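Local coordinates for putative monooxygenase (Fusobacterium nucleatum subsp. nucleatum, PDB 3MCS), which is of unproven function but probably acts as a monooxygenase, carrying two antibiotic-biosynthesis monooxygenase-type regions in a single chain, at residues V59-D64 with L149-T154; D98-K103 with I133-V138; E129-I134 with N160-F165; E166-K169 with S173-N176. All coordinates share one frame; numbering follows the deposited sequence. Where two conformers were deposited one is given.

Contact 1. Residues V59-D64 with L149-T154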
loop_
_atom_site.group_PDB
_atom_site.type_symbol
_atom_site.label_atom_id
_atom_site.label_comp_id
_atom_site.label_asym_id
_atom_site.label_seq_id
_atom_site.Cartn_x
_atom_site.Cartn_y
_atom_site.Cartn_z
ATOM N N VAL A 59 -2.116 1.628 -4.414
ATOM C CA VAL A 59 -2.439 2.011 -3.055
ATOM C C VAL A 59 -2.854 3.475 -3.135
ATOM O O VAL A 59 -2.107 4.284 -3.637
ATOM C CB VAL A 59 -1.230 1.839 -2.137
ATOM C CG1 VAL A 59 -1.552 2.269 -0.703
ATOM C CG2 VAL A 59 -0.768 0.398 -2.185
ATOM N N GLU A 60 -4.058 3.791 -2.670
ATOM C CA GLU A 60 -4.612 5.132 -2.733
ATOM C C GLU A 60 -4.999 5.554 -1.318
ATOM O O GLU A 60 -5.666 4.803 -0.621
ATOM C CB GLU A 60 -5.843 5.171 -3.648
ATOM C CG GLU A 60 -5.600 4.815 -5.134
ATOM C CD GLU A 60 -6.867 4.999 -6.063
ATOM O OE1 GLU A 60 -7.956 5.430 -5.649
ATOM O OE2 GLU A 60 -6.781 4.714 -7.252
ATOM N N ILE A 61 -4.577 6.756 -0.900
ATOM C CA ILE A 61 -4.863 7.255 0.453
ATOM C C ILE A 61 -5.343 8.685 0.431
ATOM O O ILE A 61 -4.732 9.561 -0.190
ATOM C CB ILE A 61 -3.656 7.066 1.412
ATOM C CG1 ILE A 61 -4.063 7.399 2.858
ATOM C CG2 ILE A 61 -2.450 7.853 0.924
ATOM C CD1 ILE A 61 -3.004 6.990 3.892
ATOM N N TYR A 62 -6.462 8.905 1.113
ATOM C CA TYR A 62 -7.131 10.207 1.144
ATOM C C TYR A 62 -7.374 10.683 2.567
ATOM O O TYR A 62 -7.399 9.913 3.520
ATOM C CB TYR A 62 -8.452 10.134 0.384
ATOM C CG TYR A 62 -8.291 9.628 -1.019
ATOM C CD1 TYR A 62 -8.275 8.278 -1.284
ATOM C CD2 TYR A 62 -8.136 10.498 -2.075
ATOM C CE1 TYR A 62 -8.118 7.807 -2.578
ATOM C CE2 TYR A 62 -7.987 10.038 -3.376
ATOM C CZ TYR A 62 -7.981 8.688 -3.618
ATOM O OH TYR A 62 -7.834 8.185 -4.887
ATOM N N ASN A 63 -7.609 11.975 2.685
ATOM C CA ASN A 63 -7.717 12.573 3.981
ATOM C C ASN A 63 -9.030 12.205 4.662
ATOM O O ASN A 63 -9.058 12.074 5.881
ATOM C CB ASN A 63 -7.541 14.088 3.850
ATOM C CG ASN A 63 -6.716 14.684 4.982
ATOM O OD1 ASN A 63 -6.876 14.328 6.153
ATOM N ND2 ASN A 63 -5.827 15.605 4.632
ATOM N N ASP A 64 -10.100 12.044 3.879
ATOM C CA ASP A 64 -11.435 11.666 4.400
ATOM C C ASP A 64 -12.356 11.144 3.291
ATOM O O ASP A 64 -11.999 11.234 2.114
ATOM C CB ASP A 64 -12.107 12.820 5.147
ATOM C CG ASP A 64 -12.420 14.017 4.264
ATOM O OD1 ASP A 64 -12.608 13.892 3.036
ATOM O OD2 ASP A 64 -12.521 15.113 4.830
ATOM N N LEU A 149 8.207 4.909 3.892
ATOM C CA LEU A 149 6.757 4.831 4.149
ATOM C C LEU A 149 6.326 3.509 4.771
ATOM O O LEU A 149 6.853 2.476 4.423
ATOM C CB LEU A 149 6.011 5.039 2.805
ATOM C CG LEU A 149 4.504 4.956 2.659
ATOM C CD1 LEU A 149 4.064 5.581 1.342
ATOM C CD2 LEU A 149 4.004 3.537 2.744
ATOM N N VAL A 150 5.384 3.568 5.705
ATOM C CA VAL A 150 4.785 2.379 6.271
ATOM C C VAL A 150 3.298 2.664 6.491
ATOM O O VAL A 150 2.957 3.575 7.244
ATOM C CB VAL A 150 5.447 1.906 7.612
ATOM C CG1 VAL A 150 6.882 1.517 7.386
ATOM C CG2 VAL A 150 5.352 2.974 8.712
ATOM N N TYR A 151 2.421 1.951 5.784
ATOM C CA TYR A 151 0.993 2.051 6.044
ATOM C C TYR A 151 0.540 0.695 6.586
ATOM O O TYR A 151 0.686 -0.318 5.904
ATOM C CB TYR A 151 0.155 2.412 4.812
ATOM C CG TYR A 151 0.444 3.739 4.125
ATOM C CD1 TYR A 151 1.071 4.811 4.786
ATOM C CD2 TYR A 151 -0.020 3.960 2.834
ATOM C CE1 TYR A 151 1.304 6.025 4.143
ATOM C CE2 TYR A 151 0.204 5.162 2.186
ATOM C CZ TYR A 151 0.853 6.203 2.841
ATOM O OH TYR A 151 1.056 7.405 2.183
ATOM N N LEU A 152 -0.001 0.689 7.798
ATOM C CA LEU A 152 -0.446 -0.535 8.457
ATOM C C LEU A 152 -1.900 -0.410 8.850
ATOM O O LEU A 152 -2.290 0.555 9.521
ATOM C CB LEU A 152 0.370 -0.791 9.728
ATOM C CG LEU A 152 -0.040 -1.987 10.599
ATOM C CD1 LEU A 152 0.216 -3.323 9.894
ATOM C CD2 LEU A 152 0.696 -1.945 11.898
ATOM N N GLY A 153 -2.702 -1.389 8.458
ATOM C CA GLY A 153 -4.118 -1.377 8.810
ATOM C C GLY A 153 -4.786 -2.729 8.706
ATOM O O GLY A 153 -4.147 -3.713 8.338
ATOM N N THR A 154 -6.073 -2.769 9.036
ATOM C CA THR A 154 -6.836 -4.007 9.014
ATOM C C THR A 154 -7.974 -3.897 8.002
ATOM O O THR A 154 -8.580 -2.849 7.830
ATOM C CB THR A 154 -7.357 -4.342 10.420
ATOM O OG1 THR A 154 -8.159 -3.266 10.929
ATOM C CG2 THR A 154 -6.178 -4.564 11.374
#

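Contact 2. Residues D98-K103 with I133-V138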
loop_
_atom_site.group_PDB
_atom_site.type_symbol
_atom_site.label_atom_id
_atom_site.label_comp_id
_atom_site.label_asym_id
_atom_site.label_seq_id
_atom_site.Cartn_x
_atom_site.Cartn_y
_atom_site.Cartn_z
ATOM N N ASP A 98 -8.921 -0.079 7.626
ATOM C CA ASP A 98 -8.976 0.799 8.793
ATOM C C ASP A 98 -7.525 1.052 9.136
ATOM O O ASP A 98 -6.820 0.132 9.581
ATOM C CB ASP A 98 -9.714 0.168 9.983
ATOM C CG ASP A 98 -11.250 0.271 9.883
ATOM O OD1 ASP A 98 -11.803 1.178 9.197
ATOM O OD2 ASP A 98 -11.923 -0.551 10.545
ATOM N N VAL A 99 -7.062 2.282 8.918
ATOM C CA VAL A 99 -5.655 2.610 9.145
ATOM C C VAL A 99 -5.297 2.613 10.627
ATOM O O VAL A 99 -5.993 3.253 11.419
ATOM C CB VAL A 99 -5.312 3.982 8.567
ATOM C CG1 VAL A 99 -3.823 4.281 8.770
ATOM C CG2 VAL A 99 -5.667 4.015 7.114
ATOM N N GLN A 100 -4.253 1.876 11.006
ATOM C CA GLN A 100 -3.791 1.847 12.409
ATOM C C GLN A 100 -2.620 2.785 12.542
ATOM O O GLN A 100 -2.563 3.585 13.485
ATOM C CB GLN A 100 -3.387 0.453 12.841
ATOM C CG GLN A 100 -4.564 -0.489 12.958
ATOM C CD GLN A 100 -5.443 -0.232 14.185
ATOM O OE1 GLN A 100 -5.005 0.352 15.187
ATOM N NE2 GLN A 100 -6.682 -0.697 14.116
ATOM N N ILE A 101 -1.672 2.645 11.614
ATOM C CA ILE A 101 -0.525 3.515 11.503
ATOM C C ILE A 101 -0.272 3.849 10.034
ATOM O O ILE A 101 -0.283 2.970 9.170
ATOM C CB ILE A 101 0.740 2.885 12.039
ATOM C CG1 ILE A 101 0.551 2.441 13.483
ATOM C CG2 ILE A 101 1.861 3.898 11.936
ATOM C CD1 ILE A 101 1.797 1.869 14.082
ATOM N N ALA A 102 -0.086 5.133 9.763
ATOM C CA ALA A 102 0.261 5.612 8.441
ATOM C C ALA A 102 1.296 6.731 8.635
ATOM O O ALA A 102 0.981 7.788 9.188
ATOM C CB ALA A 102 -0.963 6.109 7.688
ATOM N N LYS A 103 2.531 6.464 8.201
ATOM C CA LYS A 103 3.656 7.396 8.335
ATOM C C LYS A 103 4.492 7.421 7.064
ATOM O O LYS A 103 4.813 6.367 6.526
ATOM C CB LYS A 103 4.543 6.995 9.521
ATOM C CG LYS A 103 3.857 7.115 10.894
ATOM C CD LYS A 103 4.673 6.459 12.032
ATOM C CE LYS A 103 5.898 7.258 12.479
ATOM N NZ LYS A 103 5.638 8.368 13.433
ATOM N N ILE A 133 1.850 -5.989 18.965
ATOM C CA ILE A 133 3.180 -6.389 18.519
ATOM C C ILE A 133 3.541 -5.770 17.165
ATOM O O ILE A 133 4.560 -5.099 17.027
ATOM C CB ILE A 133 3.337 -7.928 18.455
ATOM C CG1 ILE A 133 3.277 -8.528 19.882
ATOM C CG2 ILE A 133 4.644 -8.280 17.787
ATOM C CD1 ILE A 133 3.283 -10.070 19.970
ATOM N N ILE A 134 2.690 -5.965 16.171
ATOM C CA ILE A 134 3.000 -5.452 14.849
ATOM C C ILE A 134 3.048 -3.934 14.860
ATOM O O ILE A 134 3.899 -3.358 14.190
ATOM C CB ILE A 134 2.028 -5.975 13.757
ATOM C CG1 ILE A 134 2.579 -5.642 12.369
ATOM C CG2 ILE A 134 0.587 -5.426 13.949
ATOM C CD1 ILE A 134 1.833 -6.291 11.235
ATOM N N LYS A 135 2.164 -3.285 15.618
ATOM C CA LYS A 135 2.172 -1.819 15.681
ATOM C C LYS A 135 3.563 -1.314 16.046
ATOM O O LYS A 135 4.066 -0.416 15.392
ATOM C CB LYS A 135 1.134 -1.273 16.673
ATOM C CG LYS A 135 -0.340 -1.256 16.188
ATOM C CD LYS A 135 -1.254 -0.930 17.381
ATOM C CE LYS A 135 -2.730 -0.944 17.042
ATOM N NZ LYS A 135 -3.521 -0.748 18.280
ATOM N N ASN A 136 4.161 -1.923 17.077
ATOM C CA ASN A 136 5.493 -1.551 17.571
ATOM C C ASN A 136 6.563 -1.769 16.516
ATOM O O ASN A 136 7.384 -0.886 16.265
ATOM C CB ASN A 136 5.866 -2.361 18.819
ATOM C CG ASN A 136 4.998 -2.038 20.027
ATOM O OD1 ASN A 136 4.745 -0.873 20.341
ATOM N ND2 ASN A 136 4.576 -3.078 20.734
ATOM N N ILE A 137 6.551 -2.952 15.905
ATOM C CA ILE A 137 7.514 -3.282 14.873
ATOM C C ILE A 137 7.451 -2.329 13.698
ATOM O O ILE A 137 8.486 -1.913 13.190
ATOM C CB ILE A 137 7.322 -4.717 14.346
ATOM C CG1 ILE A 137 7.795 -5.734 15.396
ATOM C CG2 ILE A 137 8.099 -4.924 13.048
ATOM C CD1 ILE A 137 9.297 -5.637 15.776
ATOM N N VAL A 138 6.251 -1.987 13.256
ATOM C CA VAL A 138 6.115 -1.095 12.121
ATOM C C VAL A 138 6.653 0.293 12.475
ATOM O O VAL A 138 7.263 0.925 11.619
ATOM C CB VAL A 138 4.674 -1.010 11.630
ATOM C CG1 VAL A 138 4.566 -0.036 10.473
ATOM C CG2 VAL A 138 4.203 -2.370 11.204
#

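Contact 3. Residues E129-I134 with N160-F165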
loop_
_atom_site.group_PDB
_atom_site.type_symbol
_atom_site.label_atom_id
_atom_site.label_comp_id
_atom_site.label_asym_id
_atom_site.label_seq_id
_atom_site.Cartn_x
_atom_site.Cartn_y
_atom_site.Cartn_z
ATOM N N GLU A 129 -3.245 -9.604 21.096
ATOM C CA GLU A 129 -1.807 -9.600 21.391
ATOM C C GLU A 129 -0.944 -9.214 20.183
ATOM O O GLU A 129 0.034 -8.483 20.337
ATOM C CB GLU A 129 -1.352 -10.960 21.938
ATOM C CG GLU A 129 0.140 -11.012 22.312
ATOM C CD GLU A 129 0.571 -12.344 22.952
ATOM O OE1 GLU A 129 -0.196 -13.336 22.906
ATOM O OE2 GLU A 129 1.695 -12.387 23.507
ATOM N N PHE A 130 -1.306 -9.718 19.003
ATOM C CA PHE A 130 -0.556 -9.469 17.769
ATOM C C PHE A 130 -0.617 -8.016 17.347
ATOM O O PHE A 130 0.372 -7.453 16.885
ATOM C CB PHE A 130 -1.115 -10.339 16.644
ATOM C CG PHE A 130 -0.462 -10.114 15.307
ATOM C CD1 PHE A 130 -0.893 -9.103 14.479
ATOM C CD2 PHE A 130 0.561 -10.943 14.867
ATOM C CE1 PHE A 130 -0.285 -8.895 13.225
ATOM C CE2 PHE A 130 1.157 -10.751 13.619
ATOM C CZ PHE A 130 0.730 -9.719 12.796
ATOM N N ALA A 131 -1.795 -7.418 17.501
ATOM C CA ALA A 131 -2.004 -6.029 17.106
ATOM C C ALA A 131 -0.966 -5.131 17.764
ATOM O O ALA A 131 -0.291 -4.359 17.107
ATOM C CB ALA A 131 -3.427 -5.567 17.458
ATOM N N GLU A 132 -0.802 -5.260 19.064
ATOM C CA GLU A 132 0.160 -4.415 19.749
ATOM C C GLU A 132 1.583 -4.724 19.295
ATOM O O GLU A 132 2.413 -3.812 19.222
ATOM C CB GLU A 132 -0.005 -4.540 21.278
ATOM C CG GLU A 132 -1.399 -4.049 21.767
ATOM C CD GLU A 132 -1.684 -2.573 21.393
ATOM O OE1 GLU A 132 -0.972 -1.679 21.921
ATOM O OE2 GLU A 132 -2.624 -2.307 20.588
ATOM N N ILE A 133 1.850 -5.989 18.965
ATOM C CA ILE A 133 3.180 -6.389 18.519
ATOM C C ILE A 133 3.541 -5.770 17.165
ATOM O O ILE A 133 4.560 -5.099 17.027
ATOM C CB ILE A 133 3.337 -7.928 18.455
ATOM C CG1 ILE A 133 3.277 -8.528 19.882
ATOM C CG2 ILE A 133 4.644 -8.280 17.787
ATOM C CD1 ILE A 133 3.283 -10.070 19.970
ATOM N N ILE A 134 2.690 -5.965 16.171
ATOM C CA ILE A 134 3.000 -5.452 14.849
ATOM C C ILE A 134 3.048 -3.934 14.860
ATOM O O ILE A 134 3.899 -3.358 14.190
ATOM C CB ILE A 134 2.028 -5.975 13.757
ATOM C CG1 ILE A 134 2.579 -5.642 12.369
ATOM C CG2 ILE A 134 0.587 -5.426 13.949
ATOM C CD1 ILE A 134 1.833 -6.291 11.235
ATOM N N ASN A 160 -9.040 -9.387 11.310
ATOM C CA ASN A 160 -7.915 -10.274 11.558
ATOM C C ASN A 160 -6.930 -10.263 10.372
ATOM O O ASN A 160 -5.852 -10.853 10.453
ATOM C CB ASN A 160 -8.390 -11.695 11.838
ATOM C CG ASN A 160 -9.316 -11.784 13.043
ATOM O OD1 ASN A 160 -10.320 -12.503 13.009
ATOM N ND2 ASN A 160 -9.007 -11.037 14.095
ATOM N N LYS A 161 -7.306 -9.583 9.284
ATOM C CA LYS A 161 -6.494 -9.498 8.077
ATOM C C LYS A 161 -5.721 -8.196 8.091
ATOM O O LYS A 161 -6.270 -7.156 7.776
ATOM C CB LYS A 161 -7.411 -9.557 6.869
ATOM C CG LYS A 161 -6.776 -9.802 5.494
ATOM C CD LYS A 161 -7.900 -10.087 4.464
ATOM C CE LYS A 161 -7.516 -11.087 3.370
ATOM N NZ LYS A 161 -7.442 -12.504 3.862
ATOM N N TRP A 162 -4.457 -8.238 8.494
ATOM C CA TRP A 162 -3.622 -7.039 8.506
ATOM C C TRP A 162 -2.945 -6.812 7.149
ATOM O O TRP A 162 -2.489 -7.768 6.527
ATOM C CB TRP A 162 -2.571 -7.164 9.594
ATOM C CG TRP A 162 -3.157 -7.151 10.923
ATOM C CD1 TRP A 162 -3.796 -8.181 11.545
ATOM C CD2 TRP A 162 -3.173 -6.051 11.835
ATOM N NE1 TRP A 162 -4.220 -7.789 12.789
ATOM C CE2 TRP A 162 -3.847 -6.488 13.000
ATOM C CE3 TRP A 162 -2.676 -4.744 11.787
ATOM C CZ2 TRP A 162 -4.057 -5.657 14.103
ATOM C CZ3 TRP A 162 -2.872 -3.923 12.893
ATOM C CH2 TRP A 162 -3.567 -4.386 14.031
ATOM N N CYS A 163 -2.874 -5.551 6.716
ATOM C CA CYS A 163 -2.274 -5.171 5.435
ATOM C C CYS A 163 -1.187 -4.168 5.650
ATOM O O CYS A 163 -1.447 -3.102 6.221
ATOM C CB CYS A 163 -3.312 -4.520 4.527
ATOM S SG CYS A 163 -4.697 -5.607 4.088
ATOM N N LEU A 164 0.016 -4.483 5.155
ATOM C CA LEU A 164 1.184 -3.612 5.327
ATOM C C LEU A 164 1.828 -3.218 4.002
ATOM O O LEU A 164 2.339 -4.065 3.275
ATOM C CB LEU A 164 2.229 -4.302 6.196
ATOM C CG LEU A 164 3.448 -3.441 6.499
ATOM C CD1 LEU A 164 2.991 -2.214 7.284
ATOM C CD2 LEU A 164 4.551 -4.209 7.268
ATOM N N PHE A 165 1.792 -1.928 3.696
ATOM C CA PHE A 165 2.447 -1.380 2.515
ATOM C C PHE A 165 3.624 -0.587 2.996
ATOM O O PHE A 165 3.484 0.226 3.896
ATOM C CB PHE A 165 1.530 -0.465 1.735
ATOM C CG PHE A 165 2.155 0.090 0.474
ATOM C CD1 PHE A 165 2.520 -0.763 -0.567
ATOM C CD2 PHE A 165 2.340 1.459 0.309
ATOM C CE1 PHE A 165 3.075 -0.270 -1.737
ATOM C CE2 PHE A 165 2.891 1.970 -0.873
ATOM C CZ PHE A 165 3.271 1.101 -1.893
#

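Contact 4. Residues E166-K169 with S173-N176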
loop_
_atom_site.group_PDB
_atom_site.type_symbol
_atom_site.label_atom_id
_atom_site.label_comp_id
_atom_site.label_asym_id
_atom_site.label_seq_id
_atom_site.Cartn_x
_atom_site.Cartn_y
_atom_site.Cartn_z
ATOM N N GLU A 166 4.783 -0.813 2.402
ATOM C CA GLU A 166 5.992 -0.126 2.829
ATOM C C GLU A 166 6.924 0.164 1.665
ATOM O O GLU A 166 7.098 -0.659 0.792
ATOM C CB GLU A 166 6.694 -0.933 3.937
ATOM C CG GLU A 166 6.833 -2.419 3.657
ATOM C CD GLU A 166 7.383 -3.215 4.844
ATOM O OE1 GLU A 166 7.821 -2.610 5.860
ATOM O OE2 GLU A 166 7.371 -4.469 4.747
ATOM N N VAL A 167 7.497 1.366 1.663
ATOM C CA VAL A 167 8.412 1.796 0.626
ATOM C C VAL A 167 9.765 2.115 1.264
ATOM O O VAL A 167 9.797 2.693 2.330
ATOM C CB VAL A 167 7.847 3.003 -0.112
ATOM C CG1 VAL A 167 8.796 3.460 -1.181
ATOM C CG2 VAL A 167 6.465 2.651 -0.718
ATOM N N TYR A 168 10.860 1.698 0.612
ATOM C CA TYR A 168 12.239 1.891 1.069
ATOM C C TYR A 168 13.064 2.640 0.019
ATOM O O TYR A 168 12.735 2.619 -1.175
ATOM C CB TYR A 168 12.883 0.541 1.387
ATOM C CG TYR A 168 12.219 -0.198 2.532
ATOM C CD1 TYR A 168 11.082 -0.957 2.324
ATOM C CD2 TYR A 168 12.723 -0.128 3.827
ATOM C CE1 TYR A 168 10.444 -1.606 3.356
ATOM C CE2 TYR A 168 12.091 -0.794 4.885
ATOM C CZ TYR A 168 10.942 -1.529 4.636
ATOM O OH TYR A 168 10.306 -2.208 5.667
ATOM N N LYS A 169 14.137 3.307 0.448
ATOM C CA LYS A 169 14.947 4.110 -0.499
ATOM C C LYS A 169 15.661 3.204 -1.512
ATOM O O LYS A 169 15.851 3.587 -2.690
ATOM C CB LYS A 169 15.943 5.063 0.213
ATOM C CG LYS A 169 17.267 4.451 0.659
ATOM C CD LYS A 169 18.178 5.429 1.425
ATOM C CE LYS A 169 19.452 4.685 1.892
ATOM N NZ LYS A 169 20.269 5.420 2.873
ATOM N N SER A 173 18.154 -1.356 2.064
ATOM C CA SER A 173 17.454 -0.870 3.252
ATOM C C SER A 173 16.406 -1.875 3.718
ATOM O O SER A 173 16.274 -2.150 4.905
ATOM C CB SER A 173 16.798 0.487 2.971
ATOM O OG SER A 173 17.759 1.489 2.674
ATOM N N TYR A 174 15.668 -2.423 2.764
ATOM C CA TYR A 174 14.645 -3.421 3.042
ATOM C C TYR A 174 15.241 -4.723 3.575
ATOM O O TYR A 174 14.726 -5.300 4.527
ATOM C CB TYR A 174 13.828 -3.700 1.784
ATOM C CG TYR A 174 12.962 -4.922 1.891
ATOM C CD1 TYR A 174 11.830 -4.923 2.676
ATOM C CD2 TYR A 174 13.285 -6.080 1.214
ATOM C CE1 TYR A 174 11.037 -6.047 2.786
ATOM C CE2 TYR A 174 12.502 -7.210 1.321
ATOM C CZ TYR A 174 11.385 -7.186 2.107
ATOM O OH TYR A 174 10.617 -8.310 2.207
ATOM N N LEU A 175 16.320 -5.197 2.967
ATOM C CA LEU A 175 16.944 -6.425 3.446
ATOM C C LEU A 175 17.566 -6.279 4.838
ATOM O O LEU A 175 17.534 -7.219 5.639
ATOM C CB LEU A 175 17.996 -6.904 2.459
ATOM C CG LEU A 175 17.475 -7.341 1.090
ATOM C CD1 LEU A 175 18.664 -7.744 0.194
ATOM C CD2 LEU A 175 16.492 -8.469 1.207
ATOM N N ASN A 176 18.139 -5.110 5.112
ATOM C CA ASN A 176 18.739 -4.838 6.416
ATOM C C ASN A 176 17.640 -4.782 7.447
ATOM O O ASN A 176 17.821 -5.167 8.588
ATOM C CB ASN A 176 19.573 -3.552 6.393
ATOM C CG ASN A 176 20.863 -3.710 5.577
ATOM O OD1 ASN A 176 21.332 -4.834 5.345
ATOM N ND2 ASN A 176 21.443 -2.587 5.147
#

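Contact 1. Residues V59-D64 with L149-T154
I61 and V59 meet the ring of Y151 inside a closed beta barrel, the dimeric alpha+beta barrel architecture built here within one chain. Strands 55-62 and 147-155 are not sheet neighbours. The barrel wall runs between them through strands 7-15 and 91-104, and side chains alone join them; the CA atoms of I61 and Y151 are 9.6 Å apart.

The main interaction is CH-pi. I61 and Y151 come in from opposite directions, and I61 CD1 settles over a ring face, 4.2 Å from the centroid and 17° off the normal. With its CG1 trans to the backbone N (chi1 -171°), I61 sends its longer branch across that face. The other face is taken by L149 CD2 from the phenol's own strand, so the ring is sandwiched between two methyl groups, one on each face.

Apolar packing at the rim adds to this. I61 CG2 lies 4.0 Å from Y151 CE2, and V59 CG1 approaches the ring edge near its plane, 4.2 Å from Y151 CD2.

The polar end of Y151 is met outside the two segments: Y151 OH is hydrogen-bonded to D104 OD2.

Contact 2. Residues D98-K103 with I133-V138
I101 and K135 bring strand 91-104 and helix 127-143 together, with their CA atoms 7.3 Å apart. The strand carries a classic beta bulge here, Q100 and I101 both facing L152 of the adjacent strand 147-155, and the chain turns a corner at Q100. Two backbone hydrogen bonds pin the bulge, one from Q100 N to L152 O and the other from L152 N to I101 O. The helix packs on the outer surface of the barrel wall, and the bulge puts two successive side chains, Q100 and I101, on the helix side, while A102 turns back toward Y151.

I101 makes the apolar half of the contact. Its CD1 reaches the helix backbone, 3.5 Å from K135 O, and touches the root of the lysine side chain, with I101 CD1 4.1 Å from K135 CB.

Q100 supplies the other half. K135 stretches out straight beyond CG, laying its methylenes toward the strand, while Q100 is bent at chi2 (-74°), folding its amide back to meet them. The two side chains meet at a slant. The lysine's charge is answered one turn earlier on its own helix, where K135 NZ forms a salt bridge with E132. Toward Q100 the approach is made by carbon, with K135 CE 3.2 Å from Q100 OE1 and K135 NZ at 3.6 Å from the same oxygen.

Contact 3. Residues E129-I134 with N160-F165
W162 is the single strand residue that F130, A131 and I134 of the helix close upon. The helix segment 129-134 runs almost parallel to strand 161-165, 8° between their directions and 11.2 Å between axes, and the indole fills the space in between.

Aromatic contact comes first. F130 turns an edge toward the face of the five-membered ring, an edge-to-face pair with centroids 5.1 Å apart and planes at 56°. Its CG lies trans to the backbone N (chi1 177°), which carries the ring out toward the strand.

On the same indole face, I134 makes a CH-pi contact: its CG2 sits 4.1 Å from the centroid of the six-membered ring. A131 adds simple apolar packing, its CB resting obliquely against W162 CZ2 at 3.4 Å.

A hydrogen bond from W162 NE1 to D127 OD1, at the start of the same helix, would help set the indole's rotation.

Around this layer, T154 of strand 147-155 backs the indole on its opposite face and L152 packs against both W162 and I134, while I120 of strand 114-122 reaches I134. Helix 181-190 lies alongside helix 127-143, touching F130 through T190 and I133 through Y186.

Contact 4. Residues E166-K169 with S173-N176
Y168, the last residue of its strand, packs against the first turn of helix 171-178, chiefly on Y174. This is the tight part. The Y174 ring presents its edge to the face of Y168, centroids 5.5 Å apart and planes at 65°, with Y174 CD1 3.7 Å from Y168 CE1. The helix backbone joins in: Y174 CA stands over the same Y168 face, 4.0 Å from the centroid, a CH-pi contact. Y174 keeps CG trans to its amide nitrogen (chi1 167°), directing the phenol back alongside the strand. S173 C comes obliquely to the Y168 ring, 4.1 Å from Y168 CD2.

Both phenol hydroxyls have partners. Y168 OH donates to E166 OE1 at 2.5 Å, meeting the carboxylate from well above its plane, 69° out of it. Y174 OH has its partner further off, bonded to R199 of strand 194-209. F114 lies against the Y174 ring and H177 against that of Y168.

The solvent side is looser. K169 is exposed, and its extended chain passes over S173 with carbons only, K169 CG coming within 3.6 Å of S173 OG. That hydroxyl is hydrogen-bonded to D170 in the connecting turn.

The arrangement is a tight strand-to-helix connection, in which a barrel strand ends and the chain folds back so that the following helix covers the strand's last aromatic side chain, within the ferredoxin-like topology of antibiotic biosynthesis monooxygenases.

Overall arrangement
The four contacts share one closed barrel. Contact 1 is in its interior, its centre about 7 Å from the centre of the chain; contacts 2 and 3 attach helix 127-143 to the outside of the wall and lie only about 7 Å apart, centre to centre, with Q100 of one packing on W162 of the other. Strand 147-155 of contact 1 runs between their strands, bonded through L152 to the bulge of contact 2 and through G153 and Y151 to strand 161-168. Contact 4 ends that strand, about 19 Å from contact 3, centre to centre. The I134 and E166 side chains each lie about 5 Å from bound acetate, probably from the crystallisation liquor, which may mark a pocket.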